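Local coordinates for protein NADP-dependent glyceraldehyde-3-phosphate dehydrogenase (Bacillus halodurans, PDB 3PRL) that probably oxidises glyceraldehyde 3-phosphate with NADP+ without phosphorylating it, as a member of the aldehyde dehydrogenase family, at residues R68-R73 and E123-N128; G323-E326 and T332-I335; A114-H119 and P165-A170. One frame throughout, in Å; residues are numbered along the deposited sequence.

Contact 1 (R68-R73 and E123-N128); sequences RPIHER and EALRLN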
loop_
_atom_site.group_PDB
_atom_site.type_symbol
_atom_site.label_atom_id
_atom_site.label_comp_id
_atom_site.label_asym_id
_atom_site.label_seq_id
_atom_site.Cartn_x
_atom_site.Cartn_y
_atom_site.Cartn_z
ATOM N N ARG D 68 8.120 7.791 -22.853
ATOM C CA ARG D 68 6.822 7.445 -23.445
ATOM C C ARG D 68 5.744 7.285 -22.370
ATOM O O ARG D 68 5.989 6.652 -21.333
ATOM C CB ARG D 68 6.895 6.165 -24.273
ATOM C CG ARG D 68 7.939 6.184 -25.377
ATOM C CD ARG D 68 7.450 6.926 -26.602
ATOM N NE ARG D 68 6.413 6.188 -27.324
ATOM C CZ ARG D 68 6.636 5.099 -28.055
ATOM N NH1 ARG D 68 7.860 4.600 -28.154
ATOM N NH2 ARG D 68 5.627 4.507 -28.688
ATOM N N PRO D 69 4.545 7.859 -22.611
ATOM C CA PRO D 69 3.430 7.634 -21.681
ATOM C C PRO D 69 3.331 6.145 -21.319
ATOM O O PRO D 69 3.275 5.293 -22.209
ATOM C CB PRO D 69 2.205 8.085 -22.490
ATOM C CG PRO D 69 2.738 9.145 -23.406
ATOM C CD PRO D 69 4.169 8.757 -23.725
ATOM N N ILE D 70 3.342 5.850 -20.019
ATOM C CA ILE D 70 3.276 4.469 -19.510
ATOM C C ILE D 70 2.242 3.594 -20.249
ATOM O O ILE D 70 2.528 2.432 -20.579
ATOM C CB ILE D 70 3.101 4.437 -17.949
ATOM C CG1 ILE D 70 2.768 3.026 -17.430
ATOM C CG2 ILE D 70 2.069 5.441 -17.492
ATOM C CD1 ILE D 70 4.004 2.158 -17.110
ATOM N N HIS D 71 1.065 4.145 -20.539
ATOM C CA HIS D 71 0.081 3.390 -21.320
ATOM C C HIS D 71 0.641 2.908 -22.675
ATOM O O HIS D 71 0.295 1.829 -23.131
ATOM C CB HIS D 71 -1.283 4.099 -21.444
ATOM C CG HIS D 71 -1.318 5.210 -22.446
ATOM N ND1 HIS D 71 -1.433 4.989 -23.802
ATOM C CD2 HIS D 71 -1.293 6.555 -22.287
ATOM C CE1 HIS D 71 -1.449 6.146 -24.435
ATOM N NE2 HIS D 71 -1.367 7.111 -23.539
ATOM N N GLU D 72 1.533 3.691 -23.279
ATOM C CA GLU D 72 2.180 3.305 -24.539
ATOM C C GLU D 72 3.185 2.170 -24.332
ATOM O O GLU D 72 3.391 1.344 -25.230
ATOM C CB GLU D 72 2.867 4.501 -25.216
ATOM C CG GLU D 72 1.903 5.558 -25.803
ATOM C CD GLU D 72 2.625 6.691 -26.539
ATOM O OE1 GLU D 72 3.728 6.457 -27.088
ATOM O OE2 GLU D 72 2.077 7.821 -26.579
ATOM N N ARG D 73 3.811 2.130 -23.157
ATOM C CA ARG D 73 4.705 1.019 -22.848
ATOM C C ARG D 73 3.925 -0.281 -22.619
ATOM O O ARG D 73 4.378 -1.347 -23.047
ATOM C CB ARG D 73 5.634 1.363 -21.691
ATOM C CG ARG D 73 6.607 2.502 -22.027
ATOM C CD ARG D 73 7.779 2.581 -21.051
ATOM N NE ARG D 73 7.349 2.966 -19.708
ATOM C CZ ARG D 73 7.642 4.113 -19.106
ATOM N NH1 ARG D 73 8.402 5.022 -19.702
ATOM N NH2 ARG D 73 7.176 4.344 -17.890
ATOM N N GLU D 123 0.200 -4.603 -14.096
ATOM C CA GLU D 123 0.829 -4.296 -12.809
ATOM C C GLU D 123 1.648 -3.005 -12.860
ATOM O O GLU D 123 1.724 -2.265 -11.869
ATOM C CB GLU D 123 1.672 -5.464 -12.314
ATOM C CG GLU D 123 2.060 -5.383 -10.835
ATOM C CD GLU D 123 0.882 -5.562 -9.881
ATOM O OE1 GLU D 123 0.751 -4.759 -8.946
ATOM O OE2 GLU D 123 0.089 -6.507 -10.053
ATOM N N ALA D 124 2.235 -2.724 -14.022
ATOM C CA ALA D 124 3.006 -1.498 -14.196
ATOM C C ALA D 124 2.111 -0.256 -14.147
ATOM O O ALA D 124 2.470 0.756 -13.530
ATOM C CB ALA D 124 3.805 -1.538 -15.471
ATOM N N LEU D 125 0.952 -0.351 -14.786
ATOM C CA LEU D 125 -0.078 0.690 -14.728
ATOM C C LEU D 125 -0.466 1.065 -13.296
ATOM O O LEU D 125 -1.041 2.128 -13.059
ATOM C CB LEU D 125 -1.345 0.219 -15.429
ATOM C CG LEU D 125 -1.461 0.251 -16.953
ATOM C CD1 LEU D 125 -2.891 -0.093 -17.311
ATOM C CD2 LEU D 125 -1.032 1.610 -17.553
ATOM N N ARG D 126 -0.171 0.195 -12.343
ATOM C CA ARG D 126 -0.619 0.447 -10.977
ATOM C C ARG D 126 0.482 0.783 -9.979
ATOM O O ARG D 126 0.256 0.756 -8.765
ATOM C CB ARG D 126 -1.478 -0.716 -10.496
ATOM C CG ARG D 126 -2.861 -0.627 -11.057
ATOM C CD ARG D 126 -3.375 -1.951 -11.493
ATOM N NE ARG D 126 -4.658 -1.805 -12.163
ATOM C CZ ARG D 126 -4.871 -1.986 -13.465
ATOM N NH1 ARG D 126 -3.879 -2.298 -14.288
ATOM N NH2 ARG D 126 -6.097 -1.818 -13.948
ATOM N N LEU D 127 1.669 1.107 -10.481
ATOM C CA LEU D 127 2.740 1.536 -9.597
ATOM C C LEU D 127 2.543 3.008 -9.267
ATOM O O LEU D 127 3.032 3.890 -9.971
ATOM C CB LEU D 127 4.119 1.275 -10.203
ATOM C CG LEU D 127 4.444 -0.146 -10.662
ATOM C CD1 LEU D 127 5.936 -0.226 -10.919
ATOM C CD2 LEU D 127 4.041 -1.210 -9.659
ATOM N N ASN D 128 1.788 3.261 -8.204
ATOM C CA ASN D 128 1.432 4.619 -7.804
ATOM C C ASN D 128 2.568 5.236 -6.992
ATOM O O ASN D 128 3.304 4.522 -6.298
ATOM C CB ASN D 128 0.156 4.596 -6.955
ATOM C CG ASN D 128 -1.090 4.200 -7.755
ATOM O OD1 ASN D 128 -1.103 4.242 -8.983
ATOM N ND2 ASN D 128 -2.162 3.853 -7.040
#
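Ile70 and Ala124 meet methyl to methyl, and Leu125 comes in aslant, through CD2, to close a small apolar patch. The side chain of Ile70 leaves its backbone toward 123-128. Its CG1 lies anti to the backbone N (chi1 169°), and chi2 of 88° turns CD1 on to Ala124, with Ile70 CD1 4.0 Å from Ala124 CB. Halfway along the same branch, Leu125 CD2 rests 4.1 Å from Ile70 CG1. Leu125 CD2 also reaches the backbone of the next residue, at 4.3 Å from His71 CA, whereas the imidazole of His71 leads off from this surface. Within 68-73, away from this patch, Arg68 and Glu72 form a salt bridge: Arg68 NE donates to Glu72 OE1 at 2.7 Å, with OE1 close to the guanidinium plane. A second subunit also holds this helix start and turn, its Asp135 OD1 accepting from His71 N and its Gln136 NE2 donating to Leu125 O. The arrangement joins the first turn of helix 70-86, with Pro69 at its N-cap, to the C-terminal part of helix 103-124, where the type I turn Ala124-Leu127 leads into strand 129-133 at a subunit interface of the aldehyde dehydrogenase tetramer.

Contact 2 (G323-E326 and T332-I335); sequences GSPE and TPVI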
loop_
_atom_site.group_PDB
_atom_site.type_symbol
_atom_site.label_atom_id
_atom_site.label_comp_id
_atom_site.label_asym_id
_atom_site.label_seq_id
_atom_site.Cartn_x
_atom_site.Cartn_y
_atom_site.Cartn_z
ATOM N N GLY D 323 10.203 -41.374 -23.542
ATOM C CA GLY D 323 10.375 -41.221 -24.995
ATOM C C GLY D 323 10.741 -39.823 -25.465
ATOM O O GLY D 323 11.347 -39.041 -24.720
ATOM N N SER D 324 10.370 -39.509 -26.708
ATOM C CA SER D 324 10.687 -38.203 -27.316
ATOM C C SER D 324 9.696 -37.041 -26.990
ATOM O O SER D 324 8.520 -37.282 -26.674
ATOM C CB SER D 324 10.871 -38.368 -28.829
ATOM O OG SER D 324 9.639 -38.594 -29.479
ATOM N N PRO D 325 10.182 -35.774 -27.039
ATOM C CA PRO D 325 9.321 -34.614 -26.747
ATOM C C PRO D 325 8.080 -34.481 -27.644
ATOM O O PRO D 325 7.046 -33.980 -27.194
ATOM C CB PRO D 325 10.261 -33.404 -26.943
ATOM C CG PRO D 325 11.484 -33.956 -27.651
ATOM C CD PRO D 325 11.593 -35.369 -27.177
ATOM N N GLU D 326 8.197 -34.925 -28.889
ATOM C CA GLU D 326 7.117 -34.833 -29.863
ATOM C C GLU D 326 5.940 -35.706 -29.436
ATOM O O GLU D 326 4.784 -35.347 -29.637
ATOM C CB GLU D 326 7.605 -35.243 -31.254
ATOM C CG GLU D 326 8.919 -34.588 -31.703
ATOM C CD GLU D 326 10.146 -35.419 -31.352
ATOM O OE1 GLU D 326 10.781 -35.987 -32.274
ATOM O OE2 GLU D 326 10.472 -35.524 -30.156
ATOM N N THR D 332 11.452 -37.155 -20.932
ATOM C CA THR D 332 12.180 -37.047 -22.194
ATOM C C THR D 332 13.685 -36.957 -21.931
ATOM O O THR D 332 14.105 -36.914 -20.760
ATOM C CB THR D 332 11.676 -35.866 -23.067
ATOM O OG1 THR D 332 11.581 -34.666 -22.289
ATOM C CG2 THR D 332 10.311 -36.195 -23.662
ATOM N N PRO D 333 14.500 -36.921 -23.008
ATOM C CA PRO D 333 15.950 -36.876 -22.851
ATOM C C PRO D 333 16.426 -35.611 -22.138
ATOM O O PRO D 333 15.822 -34.539 -22.282
ATOM C CB PRO D 333 16.461 -36.895 -24.301
ATOM C CG PRO D 333 15.323 -37.427 -25.113
ATOM C CD PRO D 333 14.112 -36.909 -24.432
ATOM N N VAL D 334 17.488 -35.749 -21.349
ATOM C CA VAL D 334 18.081 -34.606 -20.674
ATOM C C VAL D 334 18.905 -33.802 -21.673
ATOM O O VAL D 334 19.289 -34.304 -22.725
ATOM C CB VAL D 334 18.898 -34.990 -19.410
ATOM C CG1 VAL D 334 17.969 -35.506 -18.310
ATOM C CG2 VAL D 334 19.984 -36.006 -19.739
ATOM N N ILE D 335 19.161 -32.550 -21.323
ATOM C CA ILE D 335 19.689 -31.548 -22.251
ATOM C C ILE D 335 20.923 -31.968 -23.073
ATOM O O ILE D 335 20.976 -31.701 -24.267
ATOM C CB ILE D 335 19.929 -30.201 -21.509
ATOM C CG1 ILE D 335 19.985 -29.009 -22.486
ATOM C CG2 ILE D 335 21.154 -30.300 -20.611
ATOM C CD1 ILE D 335 18.733 -28.836 -23.332
#
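Thr332 has chi1 at 48°, which puts CG2 anti to its own carbonyl carbon, beside the backbone N, and aims that methyl at the backbone of 323-326. The same rotation carries OG1 to a hydrogen bond with Ala100 O. The methyl meets the opposing backbone at Gly323 O, Ser324 C and Pro325 N. Thr332 CG2 is only 3.2 Å from Gly323 O, a tight approach, and it is 3.4 Å from Pro325 N. Farther out, the Pro325 ring presents CD to Thr332 CG2 at 3.8 Å, the two side chains meeting obliquely. Thr332 CA also makes a CH-O contact with Gly323 O at 3.3 Å, with 153° at the hydrogen. Pro333 adds its ring carbon CD at 3.5 Å from Gly323 O. The two proline side chains cross at about a right angle and touch through Pro325 CD and Pro333 CD at 4.0 Å. Gly323 and Ile331 are joined by a backbone hydrogen bond, consistent with the loop pinching together here between helices 303-317 and 337-352. Pro325 also packs on Met96 of helix 88-98. The Thr332 side chain lies about 9 Å from that of Phe162, a residue seen to bind NADP+. The chemistry implied is a carbonyl oxygen approached by carbon-bound hydrogens of Thr332 and Pro333: those on Thr332 CA and Pro333 CD, beside backbone nitrogen, are probably somewhat polarised, giving a weakly electrostatic closure.

Contact 3 (A114-H119 and P165-A170); sequences ADIIRH and PVNLAA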
loop_
_atom_site.group_PDB
_atom_site.type_symbol
_atom_site.label_atom_id
_atom_site.label_comp_id
_atom_site.label_asym_id
_atom_site.label_seq_id
_atom_site.Cartn_x
_atom_site.Cartn_y
_atom_site.Cartn_z
ATOM N N ALA D 114 2.630 -15.328 -22.380
ATOM C CA ALA D 114 1.735 -14.210 -22.731
ATOM C C ALA D 114 0.882 -13.792 -21.549
ATOM O O ALA D 114 0.577 -12.613 -21.370
ATOM C CB ALA D 114 0.849 -14.554 -23.941
ATOM N N ASP D 115 0.521 -14.768 -20.728
ATOM C CA ASP D 115 -0.192 -14.503 -19.494
ATOM C C ASP D 115 0.651 -13.695 -18.512
ATOM O O ASP D 115 0.121 -12.786 -17.857
ATOM C CB ASP D 115 -0.657 -15.801 -18.849
ATOM C CG ASP D 115 -1.789 -16.466 -19.616
ATOM O OD1 ASP D 115 -2.425 -15.814 -20.485
ATOM O OD2 ASP D 115 -2.049 -17.648 -19.333
ATOM N N ILE D 116 1.946 -14.009 -18.414
ATOM C CA ILE D 116 2.867 -13.241 -17.564
ATOM C C ILE D 116 3.106 -11.829 -18.097
ATOM O O ILE D 116 3.192 -10.868 -17.312
ATOM C CB ILE D 116 4.241 -13.956 -17.357
ATOM C CG1 ILE D 116 4.106 -15.122 -16.379
ATOM C CG2 ILE D 116 5.266 -13.009 -16.774
ATOM C CD1 ILE D 116 5.091 -16.278 -16.675
ATOM N N ILE D 117 3.216 -11.701 -19.413
ATOM C CA ILE D 117 3.447 -10.416 -20.050
ATOM C C ILE D 117 2.234 -9.478 -19.877
ATOM O O ILE D 117 2.410 -8.283 -19.635
ATOM C CB ILE D 117 3.829 -10.595 -21.541
ATOM C CG1 ILE D 117 5.206 -11.274 -21.659
ATOM C CG2 ILE D 117 3.789 -9.267 -22.318
ATOM C CD1 ILE D 117 5.457 -11.883 -22.993
ATOM N N ARG D 118 1.014 -10.014 -19.989
ATOM C CA ARG D 118 -0.179 -9.165 -19.834
ATOM C C ARG D 118 -0.340 -8.683 -18.397
ATOM O O ARG D 118 -0.603 -7.514 -18.158
ATOM C CB ARG D 118 -1.435 -9.877 -20.328
ATOM C CG ARG D 118 -1.420 -10.118 -21.822
ATOM C CD ARG D 118 -2.809 -10.243 -22.358
ATOM N NE ARG D 118 -2.878 -11.265 -23.388
ATOM C CZ ARG D 118 -3.133 -12.545 -23.145
ATOM N NH1 ARG D 118 -3.348 -12.964 -21.896
ATOM N NH2 ARG D 118 -3.180 -13.405 -24.156
ATOM N N HIS D 119 -0.145 -9.592 -17.449
ATOM C CA HIS D 119 -0.295 -9.310 -16.021
ATOM C C HIS D 119 0.761 -8.352 -15.488
ATOM O O HIS D 119 0.483 -7.576 -14.573
ATOM C CB HIS D 119 -0.266 -10.610 -15.236
ATOM C CG HIS D 119 -0.889 -10.503 -13.883
ATOM N ND1 HIS D 119 -2.209 -10.816 -13.646
ATOM C CD2 HIS D 119 -0.376 -10.099 -12.699
ATOM C CE1 HIS D 119 -2.480 -10.620 -12.370
ATOM N NE2 HIS D 119 -1.387 -10.180 -11.775
ATOM N N PRO D 165 13.024 -21.212 -22.067
ATOM C CA PRO D 165 13.691 -20.229 -22.915
ATOM C C PRO D 165 12.754 -19.156 -23.519
ATOM O O PRO D 165 13.215 -18.264 -24.228
ATOM C CB PRO D 165 14.308 -21.102 -23.997
ATOM C CG PRO D 165 13.341 -22.233 -24.141
ATOM C CD PRO D 165 12.729 -22.467 -22.796
ATOM N N VAL D 166 11.459 -19.257 -23.253
ATOM C CA VAL D 166 10.519 -18.209 -23.615
ATOM C C VAL D 166 10.026 -17.623 -22.293
ATOM O O VAL D 166 10.192 -16.431 -22.026
ATOM C CB VAL D 166 9.387 -18.760 -24.572
ATOM C CG1 VAL D 166 8.324 -17.736 -24.844
ATOM C CG2 VAL D 166 10.001 -19.167 -25.901
ATOM N N ASN D 167 9.509 -18.489 -21.429
ATOM C CA ASN D 167 8.988 -18.092 -20.116
ATOM C C ASN D 167 9.949 -17.293 -19.225
ATOM O O ASN D 167 9.600 -16.208 -18.754
ATOM C CB ASN D 167 8.481 -19.335 -19.376
ATOM C CG ASN D 167 7.577 -18.997 -18.222
ATOM O OD1 ASN D 167 8.037 -18.538 -17.173
ATOM N ND2 ASN D 167 6.275 -19.216 -18.404
ATOM N N LEU D 168 11.154 -17.825 -18.996
ATOM C CA LEU D 168 12.120 -17.200 -18.096
ATOM C C LEU D 168 12.891 -16.071 -18.779
ATOM O O LEU D 168 13.550 -15.265 -18.114
ATOM C CB LEU D 168 13.073 -18.252 -17.500
ATOM C CG LEU D 168 12.452 -19.362 -16.637
ATOM C CD1 LEU D 168 13.539 -20.210 -16.034
ATOM C CD2 LEU D 168 11.555 -18.793 -15.562
ATOM N N ALA D 169 12.770 -15.992 -20.105
ATOM C CA ALA D 169 13.243 -14.829 -20.857
ATOM C C ALA D 169 12.279 -13.612 -20.770
ATOM O O ALA D 169 12.663 -12.531 -20.304
ATOM C CB ALA D 169 13.510 -15.228 -22.300
ATOM N N ALA D 170 11.031 -13.797 -21.200
ATOM C CA ALA D 170 9.975 -12.768 -21.059
ATOM C C ALA D 170 9.692 -12.291 -19.622
ATOM O O ALA D 170 9.308 -11.144 -19.401
ATOM C CB ALA D 170 8.708 -13.248 -21.678
#
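The backbones of 114-119 and 165-170 come closest at Ile117 and Ala170, whose CA atoms are 7.0 Å apart, a short spacing that the small alanine side chain permits. Residues 114-119 are fully helical, with Arg118 N to Ala114 O at 3.0 Å marking the regular repeat, while 165-170 enters helix 167-178 from a loop. The first turn of that second helix is fixed by Ala170 N, which donates to Val166 O at 2.9 Å. The CB of Ala170 is directed toward the other helix, and Ile117 reaches across to it. With chi1 at -67° and chi2 at 161°, the long branch of Ile117 is extended: Ile117 CD1 lies 3.8 Å from Ala170 CB, and CG1 stays close behind. One helical turn earlier on the second segment, Asn167 receives Ile116. The Ile116 side chain leaves its backbone toward 165-170, and its terminal methyl comes in obliquely at the oxygen-nitrogen end of the amide, nearly equidistant from both atoms, with Ile116 CD1 3.6 Å from Asn167 ND2 and 3.7 Å from Asn167 OD1. The two side chains cross at about a right angle, and chi2 of Ile116, at 149°, falls short of full extension. Ile117 packs also on Leu77 and Leu84 of helix 70-86, and Ile116 on Phe137 of a fourth subunit. The Asn167 side chain is about 8 Å from that of Glu259, the predicted active-site residue. Chemically, then, this buried seam probably rests mainly on apolar packing: a methyl-methyl contact at Ala170 and a methyl set obliquely at the ND2/OD1 end of Asn167, while Glu109, outside the two segments, satisfies the backbone N-H groups of Val166 and Asn167 through OE2.

Overall arrangement
From the N terminus, helix 70-86 opens at 68-73, and the largely helical passage that follows returns at 123-128 to close contact 1. Before that closure, helix 103-124 has already supplied 114-119, whose partner 165-170 comes only after strands 129-133 and 144-159; contacts 1 and 3 therefore cross, sharing helix 103-124 with centres 18 Å apart. Contact 3 thus ties that helix to helix 167-178, and contact 1 ties its end to helix 70-86. Contact 2 follows in series, a short loop closed between helices 303-317 and 337-352, its centre 23 Å from that of contact 3 and on the opposite side of the chain's centre from contact 1.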